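PDB 3QO6: protease Do-like 1, chloroplastic, which is a chloroplast serine endopeptidase of the HtrA (Deg) family, required at high temperature and possibly involved in degrading damaged proteins. Local coordinates for residues S298-Y301 with R302-D305. Sequence-based numbering, arbitrary orientation.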
loop_
_atom_site.group_PDB
_atom_site.type_symbol
_atom_site.label_atom_id
_atom_site.label_comp_id
_atom_site.label_asym_id
_atom_site.label_seq_id
_atom_site.Cartn_x
_atom_site.Cartn_y
_atom_site.Cartn_z
ATOM N N SER B 298 -33.564 -4.951 -6.273
ATOM C CA SER B 298 -33.600 -6.121 -7.151
ATOM C C SER B 298 -35.015 -6.558 -7.504
ATOM O O SER B 298 -35.305 -6.880 -8.653
ATOM C CB SER B 298 -32.865 -7.301 -6.502
ATOM O OG SER B 298 -33.268 -8.542 -7.080
ATOM N N ASP B 299 -35.889 -6.586 -6.506
ATOM C CA ASP B 299 -37.263 -7.000 -6.728
ATOM C C ASP B 299 -37.964 -6.090 -7.720
ATOM O O ASP B 299 -38.643 -6.567 -8.632
ATOM C CB ASP B 299 -38.043 -7.031 -5.407
ATOM C CG ASP B 299 -37.627 -8.196 -4.500
ATOM O OD1 ASP B 299 -37.228 -9.266 -5.030
ATOM O OD2 ASP B 299 -37.724 -8.041 -3.256
ATOM N N LEU B 300 -37.789 -4.781 -7.550
ATOM C CA LEU B 300 -38.418 -3.815 -8.439
ATOM C C LEU B 300 -37.877 -4.024 -9.845
ATOM O O LEU B 300 -38.626 -4.287 -10.782
ATOM C CB LEU B 300 -38.126 -2.392 -7.968
ATOM C CG LEU B 300 -38.874 -1.263 -8.683
ATOM C CD1 LEU B 300 -40.391 -1.446 -8.490
ATOM C CD2 LEU B 300 -38.397 0.104 -8.140
ATOM N N TYR B 301 -36.561 -3.928 -9.973
ATOM C CA TYR B 301 -35.897 -4.109 -11.249
ATOM C C TYR B 301 -36.386 -5.331 -11.955
ATOM O O TYR B 301 -36.846 -5.264 -13.086
ATOM C CB TYR B 301 -34.400 -4.257 -11.051
ATOM C CG TYR B 301 -33.681 -2.949 -11.026
ATOM C CD1 TYR B 301 -32.821 -2.629 -9.969
ATOM C CD2 TYR B 301 -33.866 -2.017 -12.046
ATOM C CE1 TYR B 301 -32.164 -1.416 -9.927
ATOM C CE2 TYR B 301 -33.219 -0.800 -12.011
ATOM C CZ TYR B 301 -32.364 -0.504 -10.948
ATOM O OH TYR B 301 -31.700 0.701 -10.906
ATOM N N ARG B 302 -36.260 -6.452 -11.263
ATOM C CA ARG B 302 -36.641 -7.743 -11.786
ATOM C C ARG B 302 -38.061 -7.716 -12.322
ATOM O O ARG B 302 -38.319 -8.166 -13.440
ATOM C CB ARG B 302 -36.501 -8.793 -10.680
ATOM C CG ARG B 302 -36.673 -10.235 -11.123
ATOM C CD ARG B 302 -36.639 -11.171 -9.912
ATOM N NE ARG B 302 -37.449 -10.664 -8.800
ATOM C CZ ARG B 302 -38.751 -10.360 -8.864
ATOM N NH1 ARG B 302 -39.441 -10.509 -9.995
ATOM N NH2 ARG B 302 -39.374 -9.883 -7.788
ATOM N N ILE B 303 -38.978 -7.162 -11.539
ATOM C CA ILE B 303 -40.365 -7.121 -11.947
ATOM C C ILE B 303 -40.619 -6.242 -13.175
ATOM O O ILE B 303 -41.348 -6.649 -14.070
ATOM C CB ILE B 303 -41.247 -6.691 -10.774
ATOM C CG1 ILE B 303 -42.645 -7.255 -10.953
ATOM C CG2 ILE B 303 -41.318 -5.199 -10.703
ATOM C CD1 ILE B 303 -42.662 -8.745 -11.245
ATOM N N LEU B 304 -40.028 -5.051 -13.243
ATOM C CA LEU B 304 -40.225 -4.200 -14.417
ATOM C C LEU B 304 -39.551 -4.798 -15.633
ATOM O O LEU B 304 -39.908 -4.494 -16.763
ATOM C CB LEU B 304 -39.648 -2.808 -14.211
ATOM C CG LEU B 304 -40.588 -1.687 -13.780
ATOM C CD1 LEU B 304 -41.058 -1.902 -12.353
ATOM C CD2 LEU B 304 -39.838 -0.376 -13.899
ATOM N N ASP B 305 -38.559 -5.639 -15.398
ATOM C CA ASP B 305 -37.836 -6.280 -16.481
ATOM C C ASP B 305 -38.806 -7.078 -17.337
ATOM O O ASP B 305 -38.494 -7.459 -18.463
ATOM C CB ASP B 305 -36.795 -7.232 -15.912
ATOM C CG ASP B 305 -35.595 -7.385 -16.819
ATOM O OD1 ASP B 305 -35.023 -8.500 -16.836
ATOM O OD2 ASP B 305 -35.221 -6.389 -17.496
#
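One face of the Arg302 guanidinium carries the backbone O of Asp299, 3.5 Å from NH2 and displaced toward the rim, while the carboxylate of Asp299 reaches the edge, with OD1 in the plane of the group. The resulting salt bridge, Asp299 OD1 to Arg302 NH2 at 3.5 Å, is long, and the two planes are turned 57° apart. The Arg302 side chain starts with CG anti to the backbone N (chi1 -172°) and bends at chi3 (45°), its long, flexible chain bringing the guanidinium back alongside the aspartate three residues earlier. Aspartate suits this place twice over, because its OD2 also accepts a hydrogen bond from Ser295 N just before the helix. A leucine in place of Arg302 would probably leave Asp299 OD1 without its charged mate, the carboxylate then relying on its bond to Ser295 N.

Along the backbone, Arg302 N donates to Ser298 O at 2.8 Å and Ile303 N to Asp299 O at 3.0 Å, the i to i+4 pattern of an alpha helix. Asp305 N continues it to Tyr301 O at 2.9 Å. Leu300 and Leu304 lie side by side, their CD1 atoms 3.9 Å apart, apolar chains suited to a buried face where Leu300 also packs on a modified side chain of the bound peptide. Tyrosine suits position 301 by offering an apolar ring for packing on the peptide and a hydroxyl that hydrogen-bonds its backbone. Helix 297-304 belongs to the PDZ domain, its peptide contacts consistent with the helix that flanks the ligand groove of PDZ folds.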